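Local atomic coordinates of lovastatin nonaketide synthase, polyketide synthase component (Aspergillus terreus, PDB entry 7CPX), a protein that assembles the dihydromonacolin L nonaketide of lovastatin biosynthesis from malonyl-CoA units, as a homodimeric multidomain polyketide synthase that works with the enoyl reductase partner LovC. Residues A[1276-1281]-A[2392-2397]; A[1433-1438]-A[1807-1812]; A[1759-1764]-A[1798-1803]; A[2313-2318]-A[2330-2335]. The protein carries 2 engineered substitutions. All coordinates share one frame; numbering follows the deposited sequence.

Contact 1 (A[1276-1281]-A[2392-2397])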
# COMPACT_ATOMS: atom_id res chain seq x y z
N TRP A 1276 37.38 -40.62 31.29
CA TRP A 1276 38.34 -40.87 32.37
C TRP A 1276 39.75 -40.75 31.80
O TRP A 1276 40.43 -41.73 31.50
CB TRP A 1276 38.13 -42.25 32.98
CG TRP A 1276 36.93 -42.36 33.86
CD1 TRP A 1276 35.94 -41.45 34.00
CD2 TRP A 1276 36.60 -43.45 34.73
NE1 TRP A 1276 35.00 -41.90 34.90
CE2 TRP A 1276 35.39 -43.13 35.36
CE3 TRP A 1276 37.21 -44.67 35.03
CZ2 TRP A 1276 34.77 -43.97 36.28
CZ3 TRP A 1276 36.60 -45.51 35.94
CH2 TRP A 1276 35.40 -45.16 36.55
N SER A 1277 40.20 -39.51 31.63
CA SER A 1277 41.59 -39.29 31.29
C SER A 1277 42.43 -39.93 32.39
O SER A 1277 42.40 -39.48 33.54
CB SER A 1277 41.90 -37.80 31.16
OG SER A 1277 43.25 -37.60 30.77
N TRP A 1278 43.13 -41.01 32.06
CA TRP A 1278 43.94 -41.75 33.02
C TRP A 1278 45.38 -41.27 32.88
O TRP A 1278 46.05 -41.56 31.89
CB TRP A 1278 43.82 -43.25 32.78
CG TRP A 1278 42.57 -43.88 33.30
CD1 TRP A 1278 41.45 -44.18 32.59
CD2 TRP A 1278 42.31 -44.29 34.65
NE1 TRP A 1278 40.50 -44.75 33.40
CE2 TRP A 1278 41.01 -44.84 34.67
CE3 TRP A 1278 43.05 -44.26 35.83
CZ2 TRP A 1278 40.43 -45.34 35.84
CZ3 TRP A 1278 42.48 -44.76 36.98
CH2 TRP A 1278 41.18 -45.29 36.98
N GLY A 1279 45.85 -40.53 33.88
CA GLY A 1279 47.17 -39.96 33.83
C GLY A 1279 47.97 -40.24 35.08
O GLY A 1279 47.42 -40.55 36.14
N PRO A 1280 49.30 -40.12 35.00
CA PRO A 1280 50.15 -40.55 36.12
C PRO A 1280 49.81 -39.83 37.42
O PRO A 1280 49.45 -38.66 37.45
CB PRO A 1280 51.56 -40.20 35.65
CG PRO A 1280 51.47 -40.12 34.17
CD PRO A 1280 50.09 -39.61 33.87
N LEU A 1281 49.95 -40.58 38.51
CA LEU A 1281 49.85 -40.02 39.85
C LEU A 1281 50.97 -39.04 40.16
O LEU A 1281 50.86 -38.27 41.12
CB LEU A 1281 49.85 -41.14 40.89
CG LEU A 1281 49.56 -40.73 42.34
CD1 LEU A 1281 48.12 -41.01 42.70
CD2 LEU A 1281 50.50 -41.44 43.30
N THR A 2392 44.51 -52.97 31.41
CA THR A 2392 44.36 -52.21 32.64
C THR A 2392 43.23 -51.20 32.50
O THR A 2392 42.63 -51.05 31.44
CB THR A 2392 45.67 -51.50 33.00
OG1 THR A 2392 45.51 -50.79 34.24
CG2 THR A 2392 46.08 -50.52 31.91
N VAL A 2393 42.94 -50.51 33.61
CA VAL A 2393 41.88 -49.52 33.62
C VAL A 2393 42.27 -48.29 32.81
O VAL A 2393 41.39 -47.57 32.32
CB VAL A 2393 41.52 -49.11 35.06
CG1 VAL A 2393 40.13 -48.52 35.11
CG2 VAL A 2393 41.63 -50.31 36.00
N LEU A 2394 43.57 -48.04 32.66
CA LEU A 2394 44.02 -46.87 31.92
C LEU A 2394 43.63 -46.93 30.45
O LEU A 2394 43.55 -45.89 29.79
CB LEU A 2394 45.54 -46.73 32.03
CG LEU A 2394 46.16 -46.88 33.42
CD1 LEU A 2394 47.67 -46.79 33.33
CD2 LEU A 2394 45.62 -45.85 34.39
N ASP A 2395 43.39 -48.13 29.92
CA ASP A 2395 43.16 -48.31 28.50
C ASP A 2395 41.68 -48.36 28.12
O ASP A 2395 41.37 -48.53 26.94
CB ASP A 2395 43.83 -49.60 28.02
CG ASP A 2395 45.30 -49.66 28.39
OD1 ASP A 2395 45.80 -48.70 29.02
OD2 ASP A 2395 45.96 -50.66 28.04
N MET A 2396 40.77 -48.21 29.08
CA MET A 2396 39.34 -48.37 28.84
C MET A 2396 38.57 -47.14 29.30
O MET A 2396 37.44 -47.24 29.79
CB MET A 2396 38.82 -49.63 29.53
CG MET A 2396 39.21 -50.90 28.80
SD MET A 2396 38.62 -52.39 29.62
CE MET A 2396 39.67 -52.42 31.06
N ALA A 2397 39.16 -45.96 29.15
CA ALA A 2397 38.42 -44.73 29.42
C ALA A 2397 37.33 -44.51 28.38
O ALA A 2397 36.24 -44.03 28.70
CB ALA A 2397 39.37 -43.54 29.45
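The indole of Trp1278 lies against the loop 2392-2397 by one face, which receives Val2393 O and Leu2394 CA, while Ala2397 CB comes up to its edge near the ring plane. Trp1278 NE1 in turn lies at the edge of the Trp1276 ring, in its plane. Leu2394 CA stands 3.9 Å from the centroid of the Trp1278 five-membered ring, 26° off its normal, a CH-pi contact. At the six-membered end, Val2393 CG1 meets Trp1278 CZ2 at 3.3 Å, and the Leu2394 side chain crosses Trp1278 at about a right angle, bringing CD2 to CE3. With CG anti to the carbonyl carbon (chi1 -78°), Trp1278 swings its ring onto this loop. Trp1276 CB packs on Ala2397 CB at 4.0 Å, and the Trp1276 ring takes a cation-pi contact from Arg2423. The loop belongs to the ketoreductase domain, whereas strand 1275-1280 is outermost in a mixed sheet that also contains 1804-1811, so the contact fastens that sheet to the ketoreductase. No hydrogen bond crosses between the segments: Trp1278 NE1 lies 3.1 Å from Val2393 O, but the angle is poor, which leaves the join to apolar and CH-pi packing.

Contact 2 (A[1433-1438]-A[1807-1812])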
# COMPACT_ATOMS: atom_id res chain seq x y z
N ILE A 1433 51.42 -32.78 35.29
CA ILE A 1433 51.25 -32.09 36.56
C ILE A 1433 49.83 -31.53 36.67
O ILE A 1433 49.16 -31.70 37.70
CB ILE A 1433 52.30 -30.98 36.72
CG1 ILE A 1433 53.70 -31.60 36.81
CG2 ILE A 1433 52.01 -30.14 37.95
CD1 ILE A 1433 54.83 -30.60 36.67
N ALA A 1434 49.36 -30.87 35.62
CA ALA A 1434 48.02 -30.30 35.65
C ALA A 1434 46.95 -31.38 35.69
O ALA A 1434 45.87 -31.16 36.25
CB ALA A 1434 47.81 -29.39 34.43
N HIS A 1435 47.22 -32.54 35.09
CA HIS A 1435 46.30 -33.66 35.23
C HIS A 1435 46.23 -34.12 36.68
O HIS A 1435 45.14 -34.22 37.25
CB HIS A 1435 46.75 -34.81 34.33
CG HIS A 1435 46.15 -36.13 34.69
ND1 HIS A 1435 44.98 -36.60 34.11
CD2 HIS A 1435 46.53 -37.07 35.58
CE1 HIS A 1435 44.69 -37.78 34.63
NE2 HIS A 1435 45.61 -38.09 35.52
N ARG A 1436 47.39 -34.39 37.29
CA ARG A 1436 47.38 -34.86 38.67
C ARG A 1436 46.87 -33.79 39.61
O ARG A 1436 46.02 -34.07 40.47
CB ARG A 1436 48.78 -35.32 39.07
CG ARG A 1436 48.84 -35.94 40.45
CD ARG A 1436 49.20 -34.92 41.50
NE ARG A 1436 48.45 -35.10 42.74
CZ ARG A 1436 48.83 -35.88 43.74
NH1 ARG A 1436 49.92 -36.62 43.68
NH2 ARG A 1436 48.08 -35.93 44.84
N TYR A 1437 47.36 -32.56 39.47
CA TYR A 1437 46.84 -31.41 40.21
C TYR A 1437 46.01 -30.59 39.24
O TYR A 1437 46.55 -29.96 38.33
CB TYR A 1437 47.97 -30.56 40.80
CG TYR A 1437 49.04 -31.32 41.53
CD1 TYR A 1437 48.86 -31.73 42.85
CD2 TYR A 1437 50.25 -31.62 40.92
CE1 TYR A 1437 49.85 -32.42 43.52
CE2 TYR A 1437 51.24 -32.31 41.59
CZ TYR A 1437 51.04 -32.70 42.89
OH TYR A 1437 52.02 -33.39 43.56
N GLN A 1438 44.70 -30.59 39.43
CA GLN A 1438 43.81 -29.82 38.58
C GLN A 1438 43.53 -28.46 39.19
O GLN A 1438 43.78 -28.22 40.38
CB GLN A 1438 42.49 -30.57 38.36
CG GLN A 1438 42.63 -31.90 37.65
CD GLN A 1438 42.48 -31.77 36.14
OE1 GLN A 1438 41.45 -32.13 35.58
NE2 GLN A 1438 43.52 -31.27 35.48
N ILE A 1807 45.97 -42.00 38.10
CA ILE A 1807 44.70 -41.50 38.61
C ILE A 1807 43.81 -41.13 37.44
O ILE A 1807 44.27 -40.70 36.38
CB ILE A 1807 44.90 -40.28 39.54
CG1 ILE A 1807 44.86 -40.73 41.00
CG2 ILE A 1807 43.87 -39.18 39.26
CD1 ILE A 1807 44.97 -39.61 42.01
N PRO A 1808 42.49 -41.29 37.62
CA PRO A 1808 41.54 -40.84 36.61
C PRO A 1808 41.02 -39.44 36.90
O PRO A 1808 40.81 -39.05 38.05
CB PRO A 1808 40.42 -41.87 36.73
CG PRO A 1808 40.38 -42.16 38.20
CD PRO A 1808 41.80 -42.00 38.71
N ARG A 1809 40.80 -38.69 35.83
CA ARG A 1809 40.21 -37.37 35.92
C ARG A 1809 39.20 -37.20 34.80
O ARG A 1809 39.45 -37.61 33.66
CB ARG A 1809 41.27 -36.27 35.86
CG ARG A 1809 42.34 -36.42 36.93
CD ARG A 1809 42.55 -35.14 37.70
NE ARG A 1809 43.61 -35.28 38.68
CZ ARG A 1809 43.49 -35.92 39.84
NH1 ARG A 1809 42.36 -36.51 40.18
NH2 ARG A 1809 44.54 -35.98 40.66
N LEU A 1810 38.06 -36.61 35.12
CA LEU A 1810 36.98 -36.46 34.15
C LEU A 1810 37.25 -35.25 33.28
O LEU A 1810 37.24 -34.11 33.76
CB LEU A 1810 35.64 -36.32 34.87
CG LEU A 1810 35.44 -37.32 36.01
CD1 LEU A 1810 34.06 -37.17 36.61
CD2 LEU A 1810 35.66 -38.74 35.52
N LYS A 1811 37.50 -35.48 31.99
CA LYS A 1811 37.79 -34.42 31.04
C LYS A 1811 36.80 -34.48 29.89
O LYS A 1811 36.58 -35.55 29.31
CB LYS A 1811 39.22 -34.51 30.52
CG LYS A 1811 40.26 -34.44 31.63
CD LYS A 1811 41.43 -33.52 31.29
CE LYS A 1811 42.43 -34.20 30.37
NZ LYS A 1811 43.72 -33.45 30.33
N ARG A 1812 36.22 -33.33 29.56
CA ARG A 1812 35.21 -33.27 28.51
C ARG A 1812 35.75 -33.92 27.24
O ARG A 1812 36.71 -33.42 26.64
CB ARG A 1812 34.81 -31.83 28.24
CG ARG A 1812 34.33 -31.06 29.46
CD ARG A 1812 33.08 -31.66 30.06
NE ARG A 1812 32.53 -30.83 31.12
CZ ARG A 1812 31.50 -31.17 31.88
NH1 ARG A 1812 30.88 -32.33 31.73
NH2 ARG A 1812 31.08 -30.33 32.82
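Ile1807 and Arg1809, on strand 1804-1811 of a mixed sheet, meet the C-terminal end of helix 1420-1436, which leads into strand 1440-1445 of the methyltransferase sheet; Ile1433 touches strand 1542-1547 there, so the helix packs between two alpha/beta sheets. The carbonyl of Ile1807 accepts a hydrogen bond from His1435 NE2 at 3.1 Å; the oxygen lies in the imidazole plane, whereas the donor stands 42° out of the carbonyl plane. Ile1807 CG2 also sits over one face of the Arg1809 guanidinium. Arg1809 has the largest share of the contact. With CG anti to the carbonyl carbon (chi1 -56°), it lays CG over a face of the His1435 ring, 3.9 Å from the centroid, in a CH-pi contact; the bend at chi2 then turns the guanidinium toward the helix end. Its edge meets the last helical carbonyls, NE bonding to His1435 O and NH2 to Arg1436 O, both modelled very short and doubtful in length. Arg1436 turns its own charge to a salt bridge with Glu1795. Farther on, Lys1811 NZ finds Gln1461 O. Gln1438 runs past Arg1809 in the opposite direction, its CG near Arg1809 CD, while its NE2 bonds Ala1434 O, again modelled very short.

Contact 3 (A[1759-1764]-A[1798-1803])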
# COMPACT_ATOMS: atom_id res chain seq x y z
N LEU A 1759 42.96 -48.47 45.79
CA LEU A 1759 44.16 -48.72 45.01
C LEU A 1759 43.94 -49.97 44.17
O LEU A 1759 43.91 -51.08 44.71
CB LEU A 1759 45.38 -48.87 45.92
CG LEU A 1759 46.57 -47.98 45.58
CD1 LEU A 1759 47.61 -48.04 46.69
CD2 LEU A 1759 47.19 -48.39 44.26
N ASP A 1760 43.76 -49.78 42.87
CA ASP A 1760 43.54 -50.89 41.95
C ASP A 1760 44.87 -51.29 41.32
O ASP A 1760 45.52 -50.47 40.67
CB ASP A 1760 42.53 -50.50 40.87
CG ASP A 1760 42.09 -51.68 40.03
OD1 ASP A 1760 42.43 -52.83 40.40
OD2 ASP A 1760 41.42 -51.47 39.00
N VAL A 1761 45.26 -52.54 41.52
CA VAL A 1761 46.54 -53.06 41.06
C VAL A 1761 46.27 -54.10 39.99
O VAL A 1761 45.60 -55.11 40.26
CB VAL A 1761 47.35 -53.65 42.22
CG1 VAL A 1761 48.76 -53.99 41.77
CG2 VAL A 1761 47.38 -52.69 43.39
N ASP A 1762 46.77 -53.86 38.78
CA ASP A 1762 46.63 -54.85 37.71
C ASP A 1762 47.28 -56.17 38.07
O ASP A 1762 46.83 -57.22 37.61
CB ASP A 1762 47.22 -54.30 36.41
CG ASP A 1762 48.67 -53.91 36.56
OD1 ASP A 1762 49.21 -54.00 37.68
OD2 ASP A 1762 49.28 -53.51 35.54
N ALA A 1763 48.33 -56.14 38.89
CA ALA A 1763 49.00 -57.36 39.35
C ALA A 1763 49.57 -57.08 40.73
O ALA A 1763 50.49 -56.27 40.86
CB ALA A 1763 50.08 -57.80 38.37
N VAL A 1764 49.04 -57.76 41.75
CA VAL A 1764 49.46 -57.49 43.12
C VAL A 1764 50.93 -57.81 43.31
O VAL A 1764 51.62 -57.14 44.09
CB VAL A 1764 48.58 -58.28 44.11
CG1 VAL A 1764 49.12 -58.15 45.52
CG2 VAL A 1764 47.14 -57.80 44.04
N VAL A 1798 43.32 -44.34 43.27
CA VAL A 1798 44.54 -44.59 42.52
C VAL A 1798 44.47 -45.97 41.90
O VAL A 1798 43.75 -46.86 42.38
CB VAL A 1798 45.78 -44.45 43.43
CG1 VAL A 1798 47.06 -44.71 42.64
CG2 VAL A 1798 45.82 -43.08 44.07
N SER A 1799 45.22 -46.16 40.82
CA SER A 1799 45.31 -47.45 40.14
C SER A 1799 46.77 -47.74 39.82
O SER A 1799 47.45 -46.92 39.20
CB SER A 1799 44.48 -47.45 38.85
OG SER A 1799 44.63 -48.67 38.15
N TRP A 1800 47.25 -48.90 40.25
CA TRP A 1800 48.63 -49.31 40.00
C TRP A 1800 48.65 -50.15 38.73
O TRP A 1800 48.17 -51.28 38.72
CB TRP A 1800 49.19 -50.09 41.18
CG TRP A 1800 50.63 -50.45 41.03
CD1 TRP A 1800 51.14 -51.56 40.42
CD2 TRP A 1800 51.76 -49.69 41.48
NE1 TRP A 1800 52.51 -51.54 40.47
CE2 TRP A 1800 52.92 -50.41 41.11
CE3 TRP A 1800 51.90 -48.48 42.16
CZ2 TRP A 1800 54.20 -49.95 41.41
CZ3 TRP A 1800 53.17 -48.03 42.45
CH2 TRP A 1800 54.31 -48.76 42.07
N CYS A 1801 49.20 -49.58 37.66
CA CYS A 1801 49.24 -50.23 36.36
C CYS A 1801 50.65 -50.13 35.79
O CYS A 1801 51.30 -49.09 35.90
CB CYS A 1801 48.24 -49.59 35.40
SG CYS A 1801 46.62 -49.29 36.13
N LYS A 1802 51.11 -51.22 35.18
CA LYS A 1802 52.42 -51.26 34.54
C LYS A 1802 53.52 -50.82 35.50
O LYS A 1802 54.51 -50.21 35.10
CB LYS A 1802 52.43 -50.40 33.27
CG LYS A 1802 51.37 -50.79 32.26
CD LYS A 1802 51.43 -49.92 31.02
CE LYS A 1802 50.37 -50.33 30.01
NZ LYS A 1802 50.43 -49.50 28.77
N GLY A 1803 53.34 -51.12 36.78
CA GLY A 1803 54.35 -50.80 37.77
C GLY A 1803 54.41 -49.34 38.16
O GLY A 1803 55.41 -48.92 38.75
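Val1761 and Trp1800 lie side by side on one face of two parallel strands, with Val1761 CG1 3.7 Å from Trp1800 CD1. Leu1759 and Val1798 share that face, and Leu1759 CD2 reaches both Val1798 CG1, at 4.0 Å, and Trp1800 CB. Helix 1775-1784 leans on this apolar side through Leu1779 and Gln1775; it connects strand 1755-1761 to 1797-1801, a beta-alpha-beta crossover consistent with a Rossmann-like sheet. The short strand segments diverge by only 17°. Between them the backbone bonds run Asp1760 N to Val1798 O (3.0 Å), Trp1800 N to Asp1760 O, modelled too short to trust its length, and Asp1762 N to Trp1800 O (2.9 Å). Asp1760 and Ser1799 occupy the opposite face, where the Asp1760 carboxylate turns to Ala1730 N and Thr1727 OG1. At the outer, polar end Asp1762 CG sits between the backbone N and the carbonyl carbon (chi1 57°), which brings OD2 to Lys1802 N at 3.0 Å. That N-H meets the carboxylate on its syn side, 32° out of plane. Parallel pairing thus passes at the strand ends into a side-chain-to-backbone bond, and Asp1762 ties the turn after strand 1797-1801 to the end of its neighbour.

Contact 4 (A[2313-2318]-A[2330-2335])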
# COMPACT_ATOMS: atom_id res chain seq x y z
N TYR A 2313 29.88 -52.26 39.47
CA TYR A 2313 29.92 -53.64 38.99
C TYR A 2313 29.63 -53.68 37.50
O TYR A 2313 30.28 -54.42 36.75
CB TYR A 2313 28.93 -54.52 39.74
CG TYR A 2313 29.09 -56.00 39.43
CD1 TYR A 2313 28.62 -56.53 38.24
CD2 TYR A 2313 29.71 -56.85 40.33
CE1 TYR A 2313 28.77 -57.87 37.95
CE2 TYR A 2313 29.86 -58.20 40.05
CZ TYR A 2313 29.38 -58.70 38.86
OH TYR A 2313 29.53 -60.04 38.57
N LEU A 2314 28.65 -52.90 37.06
CA LEU A 2314 28.36 -52.82 35.63
C LEU A 2314 29.58 -52.32 34.85
O LEU A 2314 29.93 -52.88 33.81
CB LEU A 2314 27.16 -51.89 35.39
CG LEU A 2314 25.78 -52.54 35.31
CD1 LEU A 2314 25.54 -53.48 36.47
CD2 LEU A 2314 24.70 -51.47 35.25
N GLN A 2315 30.23 -51.28 35.36
CA GLN A 2315 31.39 -50.72 34.68
C GLN A 2315 32.50 -51.75 34.57
O GLN A 2315 33.11 -51.92 33.50
CB GLN A 2315 31.90 -49.48 35.43
CG GLN A 2315 31.00 -48.27 35.33
CD GLN A 2315 31.52 -47.11 36.15
OE1 GLN A 2315 32.54 -47.23 36.84
NE2 GLN A 2315 30.84 -45.97 36.09
N ALA A 2316 32.80 -52.44 35.67
CA ALA A 2316 33.88 -53.42 35.65
C ALA A 2316 33.53 -54.61 34.78
O ALA A 2316 34.42 -55.17 34.13
CB ALA A 2316 34.20 -53.87 37.07
N LEU A 2317 32.27 -55.03 34.76
CA LEU A 2317 31.88 -56.12 33.87
C LEU A 2317 32.06 -55.70 32.42
O LEU A 2317 32.55 -56.48 31.60
CB LEU A 2317 30.44 -56.54 34.13
CG LEU A 2317 30.02 -57.77 33.33
CD1 LEU A 2317 29.24 -58.74 34.20
CD2 LEU A 2317 29.20 -57.37 32.11
N ALA A 2318 31.69 -54.46 32.08
CA ALA A 2318 31.91 -53.98 30.72
C ALA A 2318 33.39 -53.97 30.38
O ALA A 2318 33.80 -54.38 29.30
CB ALA A 2318 31.32 -52.58 30.56
N THR A 2330 29.79 -48.73 29.12
CA THR A 2330 28.89 -48.19 30.12
C THR A 2330 28.69 -46.70 29.87
O THR A 2330 29.58 -46.02 29.34
CB THR A 2330 29.42 -48.39 31.54
OG1 THR A 2330 30.77 -47.90 31.63
CG2 THR A 2330 29.40 -49.86 31.90
N ILE A 2331 27.52 -46.21 30.25
CA ILE A 2331 27.17 -44.80 30.15
C ILE A 2331 26.83 -44.33 31.56
O ILE A 2331 25.85 -44.79 32.15
CB ILE A 2331 26.01 -44.56 29.18
CG1 ILE A 2331 24.82 -45.47 29.51
CG2 ILE A 2331 26.47 -44.81 27.77
CD1 ILE A 2331 23.68 -45.35 28.54
N ASP A 2332 27.64 -43.43 32.10
CA ASP A 2332 27.41 -42.90 33.44
C ASP A 2332 26.46 -41.71 33.30
O ASP A 2332 26.86 -40.55 33.21
CB ASP A 2332 28.72 -42.51 34.10
CG ASP A 2332 29.79 -43.59 33.95
OD1 ASP A 2332 30.41 -43.65 32.87
OD2 ASP A 2332 29.98 -44.37 34.90
N ILE A 2333 25.18 -42.03 33.29
CA ILE A 2333 24.14 -41.05 32.99
C ILE A 2333 23.91 -40.15 34.19
O ILE A 2333 23.99 -40.59 35.35
CB ILE A 2333 22.84 -41.76 32.56
CG1 ILE A 2333 23.10 -42.73 31.41
CG2 ILE A 2333 21.81 -40.73 32.14
CD1 ILE A 2333 22.07 -43.83 31.32
N GLY A 2334 23.61 -38.89 33.92
CA GLY A 2334 23.20 -37.97 34.95
C GLY A 2334 21.72 -38.11 35.24
O GLY A 2334 21.17 -39.22 35.20
N ALA A 2335 21.05 -36.99 35.51
CA ALA A 2335 19.62 -36.99 35.79
C ALA A 2335 18.86 -36.87 34.48
O ALA A 2335 18.92 -35.83 33.82
CB ALA A 2335 19.26 -35.86 36.75
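Thr2330 sets its methyl against Gln2315 and Ala2318 of helix 2305-2323, the apolar part of the contact. CG2 rests 3.5 Å from Gln2315 CA and 3.6 Å from Ala2318 CB, and it also lies close to Leu2314 O, a carbonyl already engaged by Ala2318 N within the helix. The methyl is placed there because Thr2330 CG2 stands anti to the carbonyl carbon, while OG1 takes the place between the backbone N and the carbonyl carbon (chi1 52°). From that position OG1 lies 3.7 Å from Gln2315 CG, and the two side chains cross at about a right angle. The polar part pairs Gln2315 with Asp2332. Extended beyond CG, the glutamine carries its amide toward the carboxylate, with the two planes 73° apart. Gln2315 NE2 and Asp2332 OD2 are modelled too close together, so the nature of this meeting is doubtful. Asp2332 is the centre of an inverse gamma turn near the strand's C-terminal end. Segment axes of helix and strand are 8.9 Å apart and run at 154°, the nearly antiparallel packing of a Rossmann-type ketoreductase helix on the strand that follows it. Strand 2329-2333 lies between 2288-2294 and 2400-2402 in the parallel sheet, Ile2333 and Gly2334 belong to the NADP pocket, and the helix also packs against helices 2256-2276 and 1735-1750.

How the contacts relate
Contact 1 touches each of the other three. Its strand 1275-1280 pairs with 1804-1811 of contact 2 through Gly1279 O and Ile1807 N at 2.8 Å, and strand 1797-1801 of contact 3 is the next neighbour in the same sheet. The centres of contacts 1 and 2 are about 10 Å apart, those of 1 and 3 about 11 Å. Contact 4 belongs to the ketoreductase sheet; Trp1276 CH2 reaches its Gln2315 OE1 at 3.5 Å. Contacts 2 and 3 stay about 8 Å from contact 4 at their nearest atoms. Of the four, contact 4 alone includes residues of the NADP pocket, and contact 1 joins the edge strand of one sheet to the loop before ketoreductase strand 2400-2402.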